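Local coordinates for protein B-agarase (Agarivorans gilvus, PDB 5Z6P) that probably hydrolyses the beta-glycosidic linkages of agarose, as a glycoside hydrolase of family 50 with agarase activity, at residues A[652-655]-A[656-659]; A[695-698]-A[699-703]; A[551-554]-A[555-559]. All coordinates share one frame; numbering follows the deposited sequence.

Contact 1: residues A[652-655]-A[656-659]; sequences EPWS and FLAD
Trp-654 accepts the N-H of Leu-657 on its carbonyl oxygen, 3.2 Å from N to O, and this bond closes a type I beta turn over 654-657 that overlaps a type I turn over 652-655, sharing Trp-654 and Ser-655. The donor stands 50° out of the carbonyl plane, away from the lone-pair directions. A water bridges the next step, donating to Ser-655 O (3.1 Å) and accepting weakly from Ala-658 N. Among the side chains, Trp-654 and Phe-656 run side by side. Their planes are only 30° apart, but the six-membered ring and the phenyl centroid lie 5.7 Å from each other, so the rings are slid apart and barely overlap; the touch is CE3 of Trp-654 on CE1 of Phe-656, 3.7 Å. With its CG between backbone N and carbonyl carbon (chi1 74°), Phe-656 swings back to bring its edge to Pro-653 O, 3.3 Å from CD1. Leu-657 CD1 packs on Trp-654 CE3 at 3.8 Å. Tyr-642, Tyr-644 and Phe-709 meet the buried indole edge-to-face. The turns end the loop after strand 640-643 and lead into helix 657-660, in the crossover to parallel strand 664-668, a beta-alpha-beta unit consistent with this family's barrel.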
loop_
_atom_site.group_PDB
_atom_site.type_symbol
_atom_site.label_atom_id
_atom_site.label_comp_id
_atom_site.label_asym_id
_atom_site.label_seq_id
_atom_site.Cartn_x
_atom_site.Cartn_y
_atom_site.Cartn_z
ATOM N N GLU A 652 -14.458 10.324 -8.500
ATOM C CA GLU A 652 -14.041 10.233 -9.891
ATOM C C GLU A 652 -13.481 8.838 -10.297
ATOM O O GLU A 652 -13.964 8.265 -11.262
ATOM C CB GLU A 652 -13.035 11.344 -10.181
ATOM C CG GLU A 652 -12.784 11.632 -11.638
ATOM C CD GLU A 652 -11.673 12.646 -11.834
ATOM O OE1 GLU A 652 -11.650 13.655 -11.104
ATOM O OE2 GLU A 652 -10.800 12.411 -12.698
ATOM N N PRO A 653 -12.495 8.274 -9.557
ATOM C CA PRO A 653 -12.035 6.954 -10.028
ATOM C C PRO A 653 -12.951 5.799 -9.625
ATOM O O PRO A 653 -12.787 4.689 -10.125
ATOM C CB PRO A 653 -10.648 6.804 -9.371
ATOM C CG PRO A 653 -10.762 7.617 -8.095
ATOM C CD PRO A 653 -11.651 8.795 -8.464
ATOM N N TRP A 654 -13.906 6.047 -8.740
ATOM C CA TRP A 654 -14.812 4.987 -8.329
ATOM C C TRP A 654 -16.182 5.001 -9.067
ATOM O O TRP A 654 -17.089 4.254 -8.694
ATOM C CB TRP A 654 -14.994 5.044 -6.806
ATOM C CG TRP A 654 -13.723 4.648 -6.104
ATOM C CD1 TRP A 654 -12.800 5.477 -5.536
ATOM C CD2 TRP A 654 -13.213 3.318 -5.953
ATOM N NE1 TRP A 654 -11.755 4.743 -5.019
ATOM C CE2 TRP A 654 -11.982 3.417 -5.263
ATOM C CE3 TRP A 654 -13.682 2.049 -6.318
ATOM C CZ2 TRP A 654 -11.212 2.292 -4.939
ATOM C CZ3 TRP A 654 -12.919 0.940 -5.991
ATOM C CH2 TRP A 654 -11.705 1.070 -5.301
ATOM N N SER A 655 -16.285 5.816 -10.129
ATOM C CA SER A 655 -17.454 5.882 -11.045
ATOM C C SER A 655 -17.982 4.546 -11.558
ATOM O O SER A 655 -19.183 4.354 -11.683
ATOM C CB SER A 655 -17.110 6.723 -12.275
ATOM O OG SER A 655 -17.541 8.039 -12.097
ATOM N N PHE A 656 -17.058 3.640 -11.854
ATOM C CA PHE A 656 -17.346 2.364 -12.479
ATOM C C PHE A 656 -18.146 1.407 -11.611
ATOM O O PHE A 656 -18.687 0.427 -12.116
ATOM C CB PHE A 656 -16.029 1.686 -12.876
ATOM C CG PHE A 656 -15.266 1.114 -11.707
ATOM C CD1 PHE A 656 -14.338 1.889 -11.021
ATOM C CD2 PHE A 656 -15.481 -0.196 -11.291
ATOM C CE1 PHE A 656 -13.639 1.369 -9.945
ATOM C CE2 PHE A 656 -14.787 -0.724 -10.222
ATOM C CZ PHE A 656 -13.855 0.064 -9.548
ATOM N N LEU A 657 -18.189 1.665 -10.306
ATOM C CA LEU A 657 -18.785 0.741 -9.343
ATOM C C LEU A 657 -20.220 0.356 -9.691
ATOM O O LEU A 657 -20.605 -0.806 -9.549
ATOM C CB LEU A 657 -18.742 1.338 -7.931
ATOM C CG LEU A 657 -17.372 1.316 -7.223
ATOM C CD1 LEU A 657 -17.444 2.084 -5.912
ATOM C CD2 LEU A 657 -16.847 -0.113 -6.993
ATOM N N ALA A 658 -20.999 1.332 -10.154
ATOM C CA ALA A 658 -22.405 1.098 -10.484
ATOM C C ALA A 658 -22.602 0.056 -11.590
ATOM O O ALA A 658 -23.422 -0.840 -11.457
ATOM C CB ALA A 658 -23.069 2.405 -10.877
ATOM N N ASP A 659 -21.838 0.186 -12.667
ATOM C CA ASP A 659 -21.895 -0.740 -13.785
ATOM C C ASP A 659 -21.550 -2.165 -13.399
ATOM O O ASP A 659 -22.099 -3.098 -13.954
ATOM C CB ASP A 659 -20.947 -0.294 -14.888
ATOM C CG ASP A 659 -21.288 1.059 -15.425
ATOM O OD1 ASP A 659 -22.488 1.328 -15.582
ATOM O OD2 ASP A 659 -20.359 1.850 -15.691
HETATM O O HOH W 1 -14.266 5.221 -12.728
HETATM O O HOH W 2 -20.467 4.139 -8.894
#

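Contact 2: residues A[695-698]-A[699-703]; sequences MFER and YMQTV
Phe-696 and Met-700 meet one turn apart on the alpha-helix 689-704, and three i to i+4 backbone bonds join the two segments there. Tyr-699 N donates to Met-695 O, Met-700 N to Phe-696 O and Gln-701 N to Glu-697 O, each 3.0 Å from N to O with N-H...O angles between 155° and 168°, the regular geometry of this helix.

The apolar contact is a CH-pi interaction joined to a Met-aromatic one. Met-700 CG lies over one face of the Phe-696 ring, 4.2 Å from its centroid and 27° off the normal, and comes nearest to CE1 at 3.8 Å. The bend at chi2 sets SD 5.2 Å from the same centroid, an oblique approach. The two side chains lie alongside each other and point the same way, into a buried layer: Phe-696 rests on Met-747, Ala-750 and Val-754 of helix 745-762, while Met-700 also touches Ala-712 of strand 709-714 and Thr-303 of strand 299-305. Tyr-699 stacks on Phe-669 and hydrogen-bonds through OH to Tyr-644 O, which ties the helix to the chain following strand 640-643.

Polar links occupy the more exposed side. Glu-697 forms a salt bridge through OE1 with Arg-753, probably keeping the carboxylate charged, and its OE2 accepts from a water that in turn accepts from Gln-701 NE2. OE2 of Glu-697 and NE2 of Gln-701 are 4.2 Å apart, too far for a direct bond, and the water spans them. At the other end of the amide a second water donates to Gln-701 OE1 and to Arg-698 O, at 2.8 Å from each oxygen.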
loop_
_atom_site.group_PDB
_atom_site.type_symbol
_atom_site.label_atom_id
_atom_site.label_comp_id
_atom_site.label_asym_id
_atom_site.label_seq_id
_atom_site.Cartn_x
_atom_site.Cartn_y
_atom_site.Cartn_z
ATOM N N MET A 695 -7.763 11.733 9.591
ATOM C CA MET A 695 -7.793 11.260 8.221
ATOM C C MET A 695 -8.345 9.842 8.148
ATOM O O MET A 695 -8.993 9.492 7.171
ATOM C CB MET A 695 -6.404 11.361 7.590
ATOM C CG MET A 695 -5.968 12.818 7.429
ATOM S SD MET A 695 -4.346 13.045 6.692
ATOM C CE MET A 695 -4.716 12.664 4.969
ATOM N N PHE A 696 -8.099 9.037 9.180
ATOM C CA PHE A 696 -8.680 7.702 9.259
ATOM C C PHE A 696 -10.208 7.820 9.196
ATOM O O PHE A 696 -10.875 7.103 8.446
ATOM C CB PHE A 696 -8.254 6.983 10.541
ATOM C CG PHE A 696 -8.908 5.637 10.740
ATOM C CD1 PHE A 696 -10.163 5.535 11.332
ATOM C CD2 PHE A 696 -8.255 4.472 10.354
ATOM C CE1 PHE A 696 -10.767 4.308 11.513
ATOM C CE2 PHE A 696 -8.850 3.230 10.530
ATOM C CZ PHE A 696 -10.118 3.146 11.107
ATOM N N GLU A 697 -10.747 8.742 9.982
ATOM C CA GLU A 697 -12.186 8.912 10.048
ATOM C C GLU A 697 -12.735 9.382 8.713
ATOM O O GLU A 697 -13.736 8.860 8.250
ATOM C CB GLU A 697 -12.576 9.899 11.159
ATOM C CG GLU A 697 -14.058 10.088 11.278
ATOM C CD GLU A 697 -14.474 10.691 12.604
ATOM O OE1 GLU A 697 -13.659 11.403 13.218
ATOM O OE2 GLU A 697 -15.617 10.429 13.025
ATOM N N ARG A 698 -12.078 10.359 8.098
ATOM C CA ARG A 698 -12.519 10.880 6.815
ATOM C C ARG A 698 -12.548 9.780 5.745
ATOM O O ARG A 698 -13.494 9.684 4.966
ATOM C CB ARG A 698 -11.627 12.029 6.358
ATOM C CG ARG A 698 -11.915 13.372 7.034
ATOM C CD ARG A 698 -11.062 14.480 6.401
ATOM N NE ARG A 698 -10.360 15.236 7.425
ATOM C CZ ARG A 698 -9.095 15.612 7.350
ATOM N NH1 ARG A 698 -8.366 15.326 6.282
ATOM N NH2 ARG A 698 -8.562 16.281 8.347
ATOM N N TYR A 699 -11.509 8.954 5.719
ATOM C CA TYR A 699 -11.479 7.811 4.815
ATOM C C TYR A 699 -12.687 6.942 5.066
ATOM O O TYR A 699 -13.431 6.653 4.149
ATOM C CB TYR A 699 -10.195 6.987 4.979
ATOM C CG TYR A 699 -9.979 5.914 3.895
ATOM C CD1 TYR A 699 -10.713 4.732 3.878
ATOM C CD2 TYR A 699 -9.014 6.088 2.911
ATOM C CE1 TYR A 699 -10.484 3.741 2.882
ATOM C CE2 TYR A 699 -8.795 5.117 1.914
ATOM C CZ TYR A 699 -9.521 3.959 1.905
ATOM O OH TYR A 699 -9.266 3.029 0.916
ATOM N N MET A 700 -12.904 6.545 6.307
ATOM C CA MET A 700 -13.952 5.578 6.586
ATOM C C MET A 700 -15.363 6.053 6.255
ATOM O O MET A 700 -16.183 5.248 5.818
ATOM C CB MET A 700 -13.892 5.142 8.031
ATOM C CG MET A 700 -12.736 4.208 8.298
ATOM S SD MET A 700 -12.807 2.766 7.235
ATOM C CE MET A 700 -14.354 2.063 7.797
ATOM N N GLN A 701 -15.641 7.341 6.453
ATOM C CA GLN A 701 -16.969 7.896 6.194
ATOM C C GLN A 701 -17.332 7.641 4.748
ATOM O O GLN A 701 -18.448 7.278 4.388
ATOM C CB GLN A 701 -16.990 9.404 6.472
ATOM C CG GLN A 701 -16.781 9.797 7.908
ATOM C CD GLN A 701 -16.686 11.305 8.101
ATOM O OE1 GLN A 701 -16.309 12.039 7.193
ATOM N NE2 GLN A 701 -17.012 11.766 9.301
ATOM N N THR A 702 -16.318 7.859 3.936
ATOM C CA THR A 702 -16.344 7.715 2.515
ATOM C C THR A 702 -16.685 6.271 2.057
ATOM O O THR A 702 -17.383 6.057 1.051
ATOM C CB THR A 702 -14.982 8.227 2.020
ATOM O OG1 THR A 702 -15.117 9.457 1.294
ATOM C CG2 THR A 702 -14.234 7.221 1.339
ATOM N N VAL A 703 -16.265 5.284 2.835
ATOM C CA VAL A 703 -16.557 3.893 2.502
ATOM C C VAL A 703 -17.947 3.530 3.009
ATOM O O VAL A 703 -18.721 2.880 2.305
ATOM C CB VAL A 703 -15.503 2.937 3.088
ATOM C CG1 VAL A 703 -15.824 1.480 2.742
ATOM C CG2 VAL A 703 -14.095 3.330 2.598
HETATM O O HOH W 3 -17.935 9.321 11.246
HETATM O O HOH W 4 -15.037 11.965 4.660
#

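Contact 3: residues A[551-554]-A[555-559]; sequences TVIE and ALNQS
Ile-553 and Leu-556 form the buried side of the first turn of helix 553-560, whereas Val-552, Glu-554 and Gln-558 lie on its exposed side. The methyls Ile-553 CD1 and Leu-556 CD2 lie 4.2 Å apart, a light touch; what packs this side closely is its surroundings, since both side chains rest on Trp-567 and Leu-564. The CG1 branch of Ile-553, anti to its own nitrogen at chi1 -171°, also runs obliquely past the Asn-557 amide, 4.1 Å from ND2. That amide is held at both ends: OD1 bonds to Thr-562 OG1 and ND2 to Leu-564 O, which fixes its rotation and ties the helix to the following loop.

Backbone bonding is firm inside the turn and weaker at its start. Asn-557 N donates to Ile-553 O over 2.9 Å, lying in the carbonyl plane, and Gln-558 N reaches Glu-554 O at the same length but tilted 24° from the plane of the Glu-554 carbonyl. Val-552, the N-cap residue, instead accepts two weak bonds on one carbonyl oxygen, from Ala-555 N (3.1 Å) and Leu-556 N (3.5 Å). On the exposed side, Val-552 CG2 meets Ala-555 CB at 3.9 Å.

Thr-551, with positive phi, marks the break after helix 537-550, and its carbonyl receives Trp-567 NE1. Helix 553-560 is linked to the end of helix 537-550 by the bond from Ser-559 OG to Tyr-550 OH, and packs on Trp-567 at the start of helix 567-572.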
loop_
_atom_site.group_PDB
_atom_site.type_symbol
_atom_site.label_atom_id
_atom_site.label_comp_id
_atom_site.label_asym_id
_atom_site.label_seq_id
_atom_site.Cartn_x
_atom_site.Cartn_y
_atom_site.Cartn_z
ATOM N N THR A 551 -12.182 -15.730 -37.965
ATOM C CA THR A 551 -12.366 -16.939 -38.793
ATOM C C THR A 551 -11.205 -17.252 -39.743
ATOM O O THR A 551 -10.644 -18.340 -39.695
ATOM C CB THR A 551 -13.658 -16.881 -39.635
ATOM O OG1 THR A 551 -14.728 -16.330 -38.857
ATOM C CG2 THR A 551 -14.030 -18.284 -40.089
ATOM N N VAL A 552 -10.868 -16.310 -40.618
ATOM C CA VAL A 552 -9.741 -16.486 -41.527
ATOM C C VAL A 552 -8.647 -15.479 -41.174
ATOM O O VAL A 552 -8.937 -14.370 -40.709
ATOM C CB VAL A 552 -10.165 -16.335 -43.019
ATOM C CG1 VAL A 552 -11.144 -17.446 -43.419
ATOM C CG2 VAL A 552 -10.792 -14.985 -43.269
ATOM N N ILE A 553 -7.394 -15.879 -41.380
ATOM C CA ILE A 553 -6.243 -15.044 -41.033
ATOM C C ILE A 553 -6.227 -13.729 -41.828
ATOM O O ILE A 553 -5.784 -12.699 -41.333
ATOM C CB ILE A 553 -4.904 -15.838 -41.236
ATOM C CG1 ILE A 553 -3.719 -15.066 -40.661
ATOM C CG2 ILE A 553 -4.695 -16.222 -42.685
ATOM C CD1 ILE A 553 -3.724 -15.044 -39.166
ATOM N N GLU A 554 -6.753 -13.760 -43.048
ATOM C CA GLU A 554 -6.839 -12.573 -43.880
ATOM C C GLU A 554 -7.668 -11.470 -43.216
ATOM O O GLU A 554 -7.333 -10.290 -43.293
ATOM C CB GLU A 554 -7.440 -12.931 -45.247
ATOM C CG GLU A 554 -6.500 -13.721 -46.147
ATOM C CD GLU A 554 -6.574 -15.251 -45.992
ATOM O OE1 GLU A 554 -7.296 -15.771 -45.120
ATOM O OE2 GLU A 554 -5.883 -15.946 -46.763
ATOM N N ALA A 555 -8.740 -11.865 -42.544
ATOM C CA ALA A 555 -9.585 -10.916 -41.847
ATOM C C ALA A 555 -8.865 -10.287 -40.634
ATOM O O ALA A 555 -9.016 -9.098 -40.355
ATOM C CB ALA A 555 -10.878 -11.595 -41.416
ATOM N N LEU A 556 -8.074 -11.077 -39.924
ATOM C CA LEU A 556 -7.235 -10.512 -38.873
ATOM C C LEU A 556 -6.203 -9.540 -39.471
ATOM O O LEU A 556 -5.969 -8.462 -38.933
ATOM C CB LEU A 556 -6.527 -11.613 -38.078
ATOM C CG LEU A 556 -5.545 -11.026 -37.059
ATOM C CD1 LEU A 556 -5.663 -11.746 -35.723
ATOM C CD2 LEU A 556 -4.128 -11.123 -37.581
ATOM N N ASN A 557 -5.588 -9.937 -40.581
ATOM C CA ASN A 557 -4.584 -9.104 -41.236
ATOM C C ASN A 557 -5.150 -7.756 -41.657
ATOM O O ASN A 557 -4.506 -6.736 -41.476
ATOM C CB ASN A 557 -3.986 -9.824 -42.441
ATOM C CG ASN A 557 -2.919 -10.850 -42.043
ATOM O OD1 ASN A 557 -2.334 -10.769 -40.968
ATOM N ND2 ASN A 557 -2.673 -11.811 -42.910
ATOM N N GLN A 558 -6.365 -7.767 -42.200
ATOM C CA GLN A 558 -7.093 -6.557 -42.574
ATOM C C GLN A 558 -7.269 -5.622 -41.373
ATOM O O GLN A 558 -7.005 -4.428 -41.448
ATOM C CB GLN A 558 -8.465 -6.930 -43.148
ATOM C CG GLN A 558 -9.134 -5.871 -44.019
ATOM C CD GLN A 558 -8.144 -5.060 -44.841
ATOM O OE1 GLN A 558 -7.950 -3.863 -44.609
ATOM N NE2 GLN A 558 -7.511 -5.713 -45.815
ATOM N N SER A 559 -7.706 -6.196 -40.261
ATOM C CA SER A 559 -7.967 -5.446 -39.039
ATOM C C SER A 559 -6.687 -4.991 -38.336
ATOM O O SER A 559 -6.594 -3.849 -37.910
ATOM C CB SER A 559 -8.825 -6.294 -38.104
ATOM O OG SER A 559 -8.808 -5.799 -36.785
#

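Overall arrangement
All three contacts are local, yet they differ in place and chemistry. Contact 2 lies deepest, about 16 Å from the chain centre, on a helix packed against strands 299-305 and 709-714 and helix 745-762. Contact 1 lies nearby, with centres about 18 Å apart and nearest atoms about 6 Å; Phe-709 meets Trp-654 and Val-703, and Tyr-644 meets Trp-654 by its ring and Tyr-699 OH by its carbonyl oxygen, so both pack round the same sheet region. Contact 3 is peripheral, about 43 Å from the chain centre, among short helices. Aromatic packing marks contacts 1 and 2, whereas contact 3 relies on aliphatic packing and weak backbone bonds at a helix start.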